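Local coordinates for protein carbohydrate deacetylase (Enterococcus faecalis, PDB 2I5I) that probably removes acetyl groups from acetylated carbohydrates during oligosaccharide breakdown, as a magnesium-dependent hydrolase of the YdjC family, at residues P74-L84 against V101-A112; H134-L145 against D166-V174. All coordinates share one frame; numbering follows the deposited sequence.

Contact 1: residues P74-L84 against V101-A112; sequences PILPREMVPSL and VNLEEVYNEWDA
Glu109 reaches Ile75 and Leu76 because its CG stands anti to the backbone N (chi1 169°) and the chain then bends at chi2 (63°), turning the carboxylate off the flank of helix 103-117 toward the loop. There it accepts in bidentate fashion from the backbone N-H groups of two successive residues. Ile75 N donates to Glu109 OE2 at 2.8 Å, and Leu76 N gives Glu109 OE1 a nearly straight bond of 3.0 Å (172°). Both oxygens use their syn lone pairs, while Gln113 NE2 gives OE2 a further bond. Pro74 CB packs against the same carboxylate.

Beside this carboxylate, Leu76 and Ile75 pack on Ala112. The Leu76 side chain runs past Glu109 in the opposite direction; its CG rests on Ala112 CB at 3.7 Å, and CD1 touches the backbone at Asn108. Ile75 CG2 meets the same Ala112 methyl. One helical turn earlier than Glu109, Glu105 is extended beyond CG and crosses the Pro82 side chain at about a right angle, OE2 beside Pro82 CD. Its OE1 accepts from Ser83 N, although the position of that oxygen is less certain. Leu84 slides past Glu105 in the opposite direction and crosses Glu109 obliquely: CD1 lies 3.6 Å from Glu109 CB, and CD2 presses tightly on Val101 CG1 (3.5 Å) and also reaches Val106 CG2. A water joins Met80 O to Asn108 ND2.

At the start of the helix, Asn102 is the N-cap, its OD1 accepting from Glu105 N at 2.9 Å in the carbonyl plane. Ile75 and Ala112 also pack on Leu254 of the second subunit, so this end of the contact lies at the subunit interface. Around the buried Glu109, the N-H groups of Ile75, Leu76 and Gln113 would probably stabilise the charged form; the first two tie the loop to the helix by its main chain.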
loop_
_atom_site.group_PDB
_atom_site.type_symbol
_atom_site.label_atom_id
_atom_site.label_comp_id
_atom_site.label_asym_id
_atom_site.label_seq_id
_atom_site.Cartn_x
_atom_site.Cartn_y
_atom_site.Cartn_z
ATOM N N PRO A 74 -19.614 18.718 -20.816
ATOM C CA PRO A 74 -20.065 18.781 -19.422
ATOM C C PRO A 74 -20.424 17.408 -18.882
ATOM O O PRO A 74 -20.668 16.449 -19.610
ATOM C CB PRO A 74 -21.316 19.653 -19.476
ATOM C CG PRO A 74 -21.558 20.002 -20.895
ATOM C CD PRO A 74 -20.484 19.419 -21.753
ATOM N N ILE A 75 -20.498 17.341 -17.555
ATOM C CA ILE A 75 -20.987 16.174 -16.835
ATOM C C ILE A 75 -22.435 15.850 -17.172
ATOM O O ILE A 75 -22.853 14.714 -17.424
ATOM C CB ILE A 75 -20.847 16.412 -15.321
ATOM C CG1 ILE A 75 -19.400 16.671 -14.840
ATOM C CG2 ILE A 75 -21.442 15.273 -14.534
ATOM C CD1 ILE A 75 -18.534 15.468 -15.188
ATOM N N LEU A 76 -23.297 16.882 -17.178
ATOM C CA LEU A 76 -24.712 16.688 -17.441
ATOM C C LEU A 76 -24.988 16.557 -18.936
ATOM O O LEU A 76 -24.286 17.155 -19.750
ATOM C CB LEU A 76 -25.519 17.857 -16.858
ATOM C CG LEU A 76 -25.456 18.007 -15.333
ATOM C CD1 LEU A 76 -26.159 19.278 -14.876
ATOM C CD2 LEU A 76 -26.059 16.781 -14.659
ATOM N N PRO A 77 -25.986 15.763 -19.287
ATOM C CA PRO A 77 -26.289 15.583 -20.728
ATOM C C PRO A 77 -26.652 16.941 -21.326
ATOM O O PRO A 77 -27.152 17.847 -20.659
ATOM C CB PRO A 77 -27.455 14.617 -20.749
ATOM C CG PRO A 77 -27.587 14.051 -19.380
ATOM C CD PRO A 77 -26.887 14.974 -18.436
ATOM N N ARG A 78 -26.337 17.065 -22.598
ATOM C CA ARG A 78 -26.484 18.307 -23.333
ATOM C C ARG A 78 -27.903 18.856 -23.227
ATOM O O ARG A 78 -28.125 20.059 -23.153
ATOM C CB ARG A 78 -26.125 18.128 -24.812
ATOM C CG ARG A 78 -26.742 16.958 -25.541
ATOM C CD ARG A 78 -26.199 16.802 -26.957
ATOM N NE ARG A 78 -26.242 18.038 -27.731
ATOM C CZ ARG A 78 -25.563 18.248 -28.854
ATOM N NH1 ARG A 78 -24.779 17.300 -29.354
ATOM N NH2 ARG A 78 -25.659 19.407 -29.493
ATOM N N GLU A 79 -28.888 17.971 -23.242
ATOM C CA GLU A 79 -30.288 18.373 -23.170
ATOM C C GLU A 79 -30.580 19.164 -21.906
ATOM O O GLU A 79 -31.474 20.010 -21.837
ATOM C CB GLU A 79 -31.170 17.118 -23.232
ATOM C CG GLU A 79 -31.151 16.376 -24.551
ATOM C CD GLU A 79 -29.936 15.499 -24.756
ATOM O OE1 GLU A 79 -29.259 15.185 -23.753
ATOM O OE2 GLU A 79 -29.657 15.133 -25.922
HETATM N N MSE A 80 -29.808 18.892 -20.855
HETATM C CA MSE A 80 -30.039 19.569 -19.588
HETATM C C MSE A 80 -29.258 20.872 -19.505
HETATM O O MSE A 80 -29.682 21.734 -18.728
HETATM C CB MSE A 80 -29.691 18.684 -18.381
HETATM C CG MSE A 80 -30.452 17.385 -18.237
HETATM SE SE MSE A 80 -30.069 16.401 -16.750
HETATM C CE MSE A 80 -29.687 17.682 -15.558
ATOM N N VAL A 81 -28.163 21.024 -20.242
ATOM C CA VAL A 81 -27.320 22.221 -20.190
ATOM C C VAL A 81 -26.998 22.798 -21.553
ATOM O O VAL A 81 -25.875 23.097 -21.938
ATOM C CB VAL A 81 -26.011 21.901 -19.430
ATOM C CG1 VAL A 81 -26.293 21.797 -17.936
ATOM C CG2 VAL A 81 -25.396 20.610 -19.954
ATOM N N PRO A 82 -28.043 23.034 -22.347
ATOM C CA PRO A 82 -27.845 23.279 -23.771
ATOM C C PRO A 82 -27.101 24.575 -24.051
ATOM O O PRO A 82 -26.491 24.727 -25.106
ATOM C CB PRO A 82 -29.282 23.364 -24.302
ATOM C CG PRO A 82 -30.148 23.688 -23.137
ATOM C CD PRO A 82 -29.458 23.120 -21.933
ATOM N N SER A 83 -27.164 25.517 -23.104
ATOM C CA SER A 83 -26.506 26.801 -23.297
ATOM C C SER A 83 -24.996 26.709 -23.139
ATOM O O SER A 83 -24.236 27.630 -23.410
ATOM C CB SER A 83 -27.038 27.802 -22.256
ATOM O OG SER A 83 -26.426 27.548 -20.988
ATOM N N LEU A 84 -24.542 25.556 -22.637
ATOM C CA LEU A 84 -23.138 25.431 -22.285
ATOM C C LEU A 84 -22.320 24.825 -23.425
ATOM O O LEU A 84 -21.084 24.865 -23.321
ATOM C CB LEU A 84 -22.988 24.565 -21.041
ATOM C CG LEU A 84 -23.705 24.994 -19.765
ATOM C CD1 LEU A 84 -23.108 24.256 -18.566
ATOM C CD2 LEU A 84 -23.639 26.499 -19.533
ATOM N N VAL A 101 -23.726 31.325 -22.047
ATOM C CA VAL A 101 -24.192 30.456 -20.982
ATOM C C VAL A 101 -25.307 31.089 -20.146
ATOM O O VAL A 101 -25.310 32.301 -19.942
ATOM C CB VAL A 101 -23.036 30.038 -20.045
ATOM C CG1 VAL A 101 -21.958 29.283 -20.811
ATOM C CG2 VAL A 101 -22.437 31.258 -19.370
ATOM N N ASN A 102 -26.204 30.242 -19.693
ATOM C CA ASN A 102 -27.316 30.468 -18.793
ATOM C C ASN A 102 -26.933 30.115 -17.361
ATOM O O ASN A 102 -26.485 29.019 -17.058
ATOM C CB ASN A 102 -28.507 29.631 -19.265
ATOM C CG ASN A 102 -29.638 29.539 -18.260
ATOM O OD1 ASN A 102 -29.550 28.791 -17.288
ATOM N ND2 ASN A 102 -30.715 30.289 -18.479
ATOM N N LEU A 103 -27.113 31.043 -16.425
ATOM C CA LEU A 103 -26.555 30.907 -15.095
ATOM C C LEU A 103 -27.088 29.715 -14.324
ATOM O O LEU A 103 -26.336 29.134 -13.547
ATOM C CB LEU A 103 -26.809 32.193 -14.287
ATOM C CG LEU A 103 -25.913 33.358 -14.706
ATOM C CD1 LEU A 103 -26.441 34.663 -14.126
ATOM C CD2 LEU A 103 -24.471 33.112 -14.287
ATOM N N GLU A 104 -28.345 29.365 -14.530
ATOM C CA GLU A 104 -28.959 28.238 -13.860
ATOM C C GLU A 104 -28.318 26.927 -14.337
ATOM O O GLU A 104 -28.094 26.039 -13.513
ATOM C CB GLU A 104 -30.472 28.170 -14.084
ATOM N N GLU A 105 -28.062 26.867 -15.639
ATOM C CA GLU A 105 -27.372 25.703 -16.197
ATOM C C GLU A 105 -25.944 25.639 -15.654
ATOM O O GLU A 105 -25.486 24.541 -15.354
ATOM C CB GLU A 105 -27.380 25.737 -17.716
ATOM C CG GLU A 105 -28.772 25.579 -18.304
ATOM C CD GLU A 105 -28.810 25.653 -19.805
ATOM O OE1 GLU A 105 -27.747 25.745 -20.450
ATOM O OE2 GLU A 105 -29.930 25.625 -20.354
ATOM N N VAL A 106 -25.285 26.784 -15.535
ATOM C CA VAL A 106 -23.926 26.817 -14.987
ATOM C C VAL A 106 -23.948 26.285 -13.558
ATOM O O VAL A 106 -23.120 25.487 -13.125
ATOM C CB VAL A 106 -23.314 28.218 -15.043
ATOM C CG1 VAL A 106 -21.882 28.216 -14.490
ATOM C CG2 VAL A 106 -23.311 28.750 -16.471
ATOM N N TYR A 107 -24.925 26.732 -12.792
ATOM C CA TYR A 107 -25.099 26.220 -11.436
ATOM C C TYR A 107 -25.219 24.692 -11.394
ATOM O O TYR A 107 -24.530 24.042 -10.697
ATOM C CB TYR A 107 -26.312 26.849 -10.743
ATOM C CG TYR A 107 -26.506 26.457 -9.292
ATOM C CD1 TYR A 107 -27.235 25.365 -8.951
ATOM C CD2 TYR A 107 -25.983 27.211 -8.283
ATOM C CE1 TYR A 107 -27.401 25.008 -7.656
ATOM C CE2 TYR A 107 -26.160 26.885 -6.998
ATOM C CZ TYR A 107 -26.861 25.775 -6.675
ATOM O OH TYR A 107 -27.047 25.457 -5.372
ATOM N N ASN A 108 -26.114 24.152 -12.177
ATOM C CA ASN A 108 -26.384 22.720 -12.190
ATOM C C ASN A 108 -25.152 21.933 -12.628
ATOM O O ASN A 108 -24.803 20.905 -12.055
ATOM C CB ASN A 108 -27.561 22.382 -13.102
ATOM C CG ASN A 108 -28.856 22.991 -12.580
ATOM O OD1 ASN A 108 -29.014 23.120 -11.359
ATOM N ND2 ASN A 108 -29.767 23.362 -13.469
ATOM N N GLU A 109 -24.524 22.443 -13.684
ATOM C CA GLU A 109 -23.340 21.737 -14.189
ATOM C C GLU A 109 -22.210 21.777 -13.166
ATOM O O GLU A 109 -21.559 20.753 -12.907
ATOM C CB GLU A 109 -22.898 22.332 -15.529
ATOM C CG GLU A 109 -21.529 21.848 -15.994
ATOM C CD GLU A 109 -21.454 20.363 -16.261
ATOM O OE1 GLU A 109 -22.506 19.733 -16.492
ATOM O OE2 GLU A 109 -20.319 19.819 -16.288
ATOM N N TRP A 110 -21.952 22.943 -12.567
ATOM C CA TRP A 110 -20.861 22.989 -11.579
ATOM C C TRP A 110 -21.192 22.147 -10.365
ATOM O O TRP A 110 -20.338 21.476 -9.768
ATOM C CB TRP A 110 -20.554 24.451 -11.248
ATOM C CG TRP A 110 -19.716 25.128 -12.295
ATOM C CD1 TRP A 110 -19.162 24.596 -13.429
ATOM C CD2 TRP A 110 -19.332 26.509 -12.275
ATOM N NE1 TRP A 110 -18.464 25.573 -14.103
ATOM C CE2 TRP A 110 -18.549 26.759 -13.425
ATOM C CE3 TRP A 110 -19.583 27.557 -11.394
ATOM C CZ2 TRP A 110 -18.026 28.025 -13.688
ATOM C CZ3 TRP A 110 -19.059 28.812 -11.666
ATOM C CH2 TRP A 110 -18.288 29.050 -12.805
ATOM N N ASP A 111 -22.467 22.134 -9.961
ATOM C CA ASP A 111 -22.881 21.266 -8.865
ATOM C C ASP A 111 -22.574 19.819 -9.241
ATOM O O ASP A 111 -22.039 19.028 -8.464
ATOM C CB ASP A 111 -24.362 21.480 -8.595
ATOM C CG ASP A 111 -24.987 20.565 -7.563
ATOM O OD1 ASP A 111 -24.704 20.720 -6.348
ATOM O OD2 ASP A 111 -25.776 19.686 -7.954
ATOM N N ALA A 112 -22.914 19.446 -10.461
ATOM C CA ALA A 112 -22.609 18.122 -10.994
ATOM C C ALA A 112 -21.106 17.845 -10.974
ATOM O O ALA A 112 -20.682 16.722 -10.701
ATOM C CB ALA A 112 -23.151 18.034 -12.410
HETATM O O HOH W 1 -29.723 22.156 -16.069
#

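Contact 2: residues H134-L145 against D166-V174; sequences HGKNKKLLGVAL and DYLELYQDV
Tyr167 lies along the first turn of helix 138-151, in a loop-on-helix packing within the parallel α/β fold of this YdjC-like chain. Leu141 CD2 sits 3.6 Å from Tyr167 CG, and Lys138 CG approaches the same ring at CE1. The chain of Lys138, bent at chi2 (143°) and chi4 (-130°), carries NZ to Asp166 OD2 in a salt bridge; its modelled length of 2.5 Å is doubtful, and both residues touch a crystal neighbour. At the other end of the ring, Tyr167 OH donates to Gly135 O (3.2 Å), coming from well above the carbonyl plane.

Further along the helix, Leu145 packs on three loop residues: CD1 on Leu170 CB, CD2 on Val174 CB (3.7 Å) and, as a CH-pi contact, over one face of Tyr171, 3.9 Å from the ring centroid. Leu141 bridges the two tyrosines, its CD1 near Tyr171 OH and its CD2 also on Leu170 CD1.

Outward from these, a type II' turn from Tyr171 to Val174 brings Val174 back to Leu145. Arg156 O accepts from both His134 NE2 and Tyr171 OH, linking His134, ahead of the helix, to the loop; Tyr171 OH also bonds to Ala158 N. Asn137 caps the helix: its ND2 bonds to Glu98, and its OD1 takes a nearly linear bond from Leu140 N (2.8 Å, 172°).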
loop_
_atom_site.group_PDB
_atom_site.type_symbol
_atom_site.label_atom_id
_atom_site.label_comp_id
_atom_site.label_asym_id
_atom_site.label_seq_id
_atom_site.Cartn_x
_atom_site.Cartn_y
_atom_site.Cartn_z
ATOM N N HIS A 134 -15.138 31.797 -13.098
ATOM C CA HIS A 134 -15.770 32.244 -11.884
ATOM C C HIS A 134 -15.365 33.678 -11.550
ATOM O O HIS A 134 -15.979 34.285 -10.671
ATOM C CB HIS A 134 -15.472 31.354 -10.688
ATOM C CG HIS A 134 -14.311 31.504 -9.795
ATOM N ND1 HIS A 134 -13.038 31.080 -10.100
ATOM C CD2 HIS A 134 -14.201 32.006 -8.531
ATOM C CE1 HIS A 134 -12.211 31.327 -9.105
ATOM N NE2 HIS A 134 -12.892 31.894 -8.122
ATOM N N GLY A 135 -14.357 34.198 -12.243
ATOM C CA GLY A 135 -13.972 35.589 -12.081
ATOM C C GLY A 135 -14.155 36.376 -13.361
ATOM O O GLY A 135 -13.679 37.498 -13.519
ATOM N N LYS A 136 -14.866 35.808 -14.328
ATOM C CA LYS A 136 -15.039 36.497 -15.605
ATOM C C LYS A 136 -15.981 37.702 -15.474
ATOM O O LYS A 136 -15.823 38.700 -16.181
ATOM C CB LYS A 136 -15.609 35.541 -16.646
ATOM C CG LYS A 136 -15.888 36.143 -18.017
ATOM C CD LYS A 136 -14.725 36.970 -18.523
ATOM C CE LYS A 136 -14.453 36.746 -20.006
ATOM N NZ LYS A 136 -13.093 37.293 -20.335
ATOM N N ASN A 137 -16.936 37.554 -14.579
ATOM C CA ASN A 137 -17.930 38.548 -14.228
ATOM C C ASN A 137 -18.620 38.135 -12.931
ATOM O O ASN A 137 -18.570 36.977 -12.501
ATOM C CB ASN A 137 -18.945 38.770 -15.352
ATOM C CG ASN A 137 -19.906 37.658 -15.621
ATOM O OD1 ASN A 137 -20.413 36.972 -14.733
ATOM N ND2 ASN A 137 -20.221 37.410 -16.888
ATOM N N LYS A 138 -19.275 39.084 -12.291
ATOM C CA LYS A 138 -19.888 38.933 -10.987
ATOM C C LYS A 138 -20.998 37.903 -10.910
ATOM O O LYS A 138 -21.248 37.359 -9.830
ATOM C CB LYS A 138 -20.437 40.318 -10.574
ATOM C CG LYS A 138 -19.417 41.140 -9.804
ATOM C CD LYS A 138 -19.496 42.611 -10.149
ATOM C CE LYS A 138 -18.371 43.458 -9.585
ATOM N NZ LYS A 138 -18.940 44.654 -8.896
ATOM N N LYS A 139 -21.660 37.656 -12.036
ATOM C CA LYS A 139 -22.756 36.722 -12.123
ATOM C C LYS A 139 -22.244 35.281 -12.050
ATOM O O LYS A 139 -22.801 34.436 -11.363
ATOM C CB LYS A 139 -23.516 36.855 -13.441
ATOM C CG LYS A 139 -24.322 38.123 -13.629
ATOM C CD LYS A 139 -24.245 38.582 -15.077
ATOM N N LEU A 140 -21.184 35.030 -12.819
ATOM C CA LEU A 140 -20.514 33.727 -12.758
ATOM C C LEU A 140 -19.918 33.516 -11.371
ATOM O O LEU A 140 -20.166 32.499 -10.726
ATOM C CB LEU A 140 -19.479 33.624 -13.875
ATOM C CG LEU A 140 -20.056 33.350 -15.275
ATOM C CD1 LEU A 140 -19.021 33.521 -16.379
ATOM C CD2 LEU A 140 -20.643 31.951 -15.351
ATOM N N LEU A 141 -19.135 34.465 -10.879
ATOM C CA LEU A 141 -18.698 34.490 -9.494
ATOM C C LEU A 141 -19.791 34.163 -8.493
ATOM O O LEU A 141 -19.647 33.381 -7.555
ATOM C CB LEU A 141 -18.195 35.904 -9.134
ATOM C CG LEU A 141 -17.595 36.062 -7.740
ATOM C CD1 LEU A 141 -16.584 34.956 -7.456
ATOM C CD2 LEU A 141 -16.945 37.433 -7.593
ATOM N N GLY A 142 -20.932 34.833 -8.673
ATOM C CA GLY A 142 -22.091 34.604 -7.832
ATOM C C GLY A 142 -22.490 33.141 -7.779
ATOM O O GLY A 142 -22.919 32.667 -6.736
ATOM N N VAL A 143 -22.352 32.439 -8.904
ATOM C CA VAL A 143 -22.731 31.039 -8.975
ATOM C C VAL A 143 -21.709 30.184 -8.219
ATOM O O VAL A 143 -22.160 29.254 -7.545
ATOM C CB VAL A 143 -22.836 30.555 -10.423
ATOM C CG1 VAL A 143 -23.018 29.040 -10.478
ATOM C CG2 VAL A 143 -24.009 31.219 -11.137
ATOM N N ALA A 144 -20.438 30.546 -8.376
ATOM C CA ALA A 144 -19.386 29.877 -7.621
ATOM C C ALA A 144 -19.594 30.067 -6.123
ATOM O O ALA A 144 -19.452 29.116 -5.354
ATOM C CB ALA A 144 -18.001 30.348 -8.028
ATOM N N LEU A 145 -19.901 31.277 -5.668
ATOM C CA LEU A 145 -20.062 31.526 -4.239
ATOM C C LEU A 145 -21.249 30.775 -3.678
ATOM O O LEU A 145 -21.233 30.243 -2.558
ATOM C CB LEU A 145 -20.217 33.027 -3.946
ATOM C CG LEU A 145 -18.906 33.812 -4.161
ATOM C CD1 LEU A 145 -19.221 35.256 -4.522
ATOM C CD2 LEU A 145 -18.004 33.694 -2.954
ATOM N N ASP A 166 -13.427 44.721 -6.319
ATOM C CA ASP A 166 -14.690 44.731 -5.591
ATOM C C ASP A 166 -15.369 43.369 -5.610
ATOM O O ASP A 166 -16.401 43.138 -4.979
ATOM C CB ASP A 166 -15.583 45.832 -6.143
ATOM C CG ASP A 166 -16.239 45.578 -7.476
ATOM O OD1 ASP A 166 -15.676 44.865 -8.331
ATOM O OD2 ASP A 166 -17.351 46.125 -7.670
ATOM N N TYR A 167 -14.788 42.420 -6.337
ATOM C CA TYR A 167 -15.356 41.061 -6.325
ATOM C C TYR A 167 -15.382 40.501 -4.907
ATOM O O TYR A 167 -16.305 39.818 -4.472
ATOM C CB TYR A 167 -14.536 40.147 -7.222
ATOM C CG TYR A 167 -14.814 40.153 -8.700
ATOM C CD1 TYR A 167 -15.845 40.861 -9.294
ATOM C CD2 TYR A 167 -13.998 39.403 -9.550
ATOM C CE1 TYR A 167 -16.058 40.835 -10.661
ATOM C CE2 TYR A 167 -14.205 39.364 -10.914
ATOM C CZ TYR A 167 -15.242 40.081 -11.473
ATOM O OH TYR A 167 -15.465 40.057 -12.828
ATOM N N LEU A 168 -14.309 40.806 -4.178
ATOM C CA LEU A 168 -14.116 40.187 -2.871
ATOM C C LEU A 168 -15.137 40.655 -1.866
ATOM O O LEU A 168 -15.438 39.976 -0.876
ATOM C CB LEU A 168 -12.687 40.448 -2.376
ATOM C CG LEU A 168 -11.825 39.168 -2.556
ATOM C CD1 LEU A 168 -11.387 39.084 -4.007
ATOM C CD2 LEU A 168 -10.654 39.144 -1.593
ATOM N N GLU A 169 -15.753 41.814 -2.121
ATOM C CA GLU A 169 -16.774 42.212 -1.127
ATOM C C GLU A 169 -17.958 41.250 -1.147
ATOM O O GLU A 169 -18.808 41.257 -0.251
ATOM C CB GLU A 169 -17.215 43.649 -1.293
ATOM C CG GLU A 169 -17.487 44.247 -2.653
ATOM C CD GLU A 169 -17.344 45.752 -2.604
ATOM O OE1 GLU A 169 -16.330 46.233 -2.058
ATOM O OE2 GLU A 169 -18.243 46.458 -3.113
ATOM N N LEU A 170 -18.088 40.426 -2.178
ATOM C CA LEU A 170 -19.165 39.486 -2.307
ATOM C C LEU A 170 -18.926 38.163 -1.594
ATOM O O LEU A 170 -19.873 37.388 -1.469
ATOM C CB LEU A 170 -19.425 39.117 -3.778
ATOM C CG LEU A 170 -19.341 40.311 -4.744
ATOM C CD1 LEU A 170 -19.531 39.850 -6.175
ATOM C CD2 LEU A 170 -20.351 41.372 -4.324
ATOM N N TYR A 171 -17.681 37.935 -1.181
ATOM C CA TYR A 171 -17.371 36.623 -0.608
ATOM C C TYR A 171 -18.006 36.414 0.760
ATOM O O TYR A 171 -18.627 35.382 1.008
ATOM C CB TYR A 171 -15.844 36.443 -0.496
ATOM C CG TYR A 171 -15.184 35.982 -1.787
ATOM C CD1 TYR A 171 -15.195 36.784 -2.916
ATOM C CD2 TYR A 171 -14.564 34.736 -1.851
ATOM C CE1 TYR A 171 -14.601 36.372 -4.094
ATOM C CE2 TYR A 171 -13.960 34.305 -3.024
ATOM C CZ TYR A 171 -13.986 35.126 -4.128
ATOM O OH TYR A 171 -13.404 34.744 -5.307
ATOM N N GLN A 172 -17.818 37.380 1.656
ATOM C CA GLN A 172 -18.467 37.366 2.971
ATOM C C GLN A 172 -18.116 36.142 3.798
ATOM O O GLN A 172 -16.992 36.107 4.317
ATOM C CB GLN A 172 -19.980 37.527 2.740
ATOM C CG GLN A 172 -20.267 38.966 2.330
ATOM C CD GLN A 172 -21.586 39.222 1.649
ATOM O OE1 GLN A 172 -22.561 38.485 1.728
ATOM N NE2 GLN A 172 -21.616 40.353 0.938
ATOM N N ASP A 173 -19.027 35.199 3.939
ATOM C CA ASP A 173 -18.835 33.977 4.692
ATOM C C ASP A 173 -17.922 32.976 3.972
ATOM O O ASP A 173 -17.364 32.089 4.632
ATOM C CB ASP A 173 -20.173 33.300 4.972
ATOM C CG ASP A 173 -21.027 33.043 3.747
ATOM O OD1 ASP A 173 -20.861 33.697 2.705
ATOM O OD2 ASP A 173 -21.912 32.161 3.822
ATOM N N VAL A 174 -17.811 33.109 2.665
ATOM C CA VAL A 174 -16.944 32.229 1.871
ATOM C C VAL A 174 -15.479 32.651 1.955
ATOM O O VAL A 174 -15.017 33.682 1.472
ATOM C CB VAL A 174 -17.369 32.181 0.401
ATOM C CG1 VAL A 174 -16.434 31.264 -0.387
ATOM C CG2 VAL A 174 -18.802 31.700 0.232
#

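Contact 1 closes before contact 2 opens along the chain, and their centres lie about 19 Å apart. They are joined by the packing of helix 103-117, which carries one side of contact 1, against helix 138-151, which carries one side of contact 2. Leu103, Tyr107 and Trp110 meet Lys139 and Val143 there, with Leu103 CD2 3.7 Å from Val143 CG2. Strand 127-129 of the parallel sheet comes between the helices in sequence, followed by His130, the predicted magnesium ligand, about 11 Å from Glu109 and 9 Å from His134, side chain to side chain. Each helix carries an irregular loop, 74-84 or 166-174; contact 1 faces the second subunit, whereas contact 2 touches no other chain.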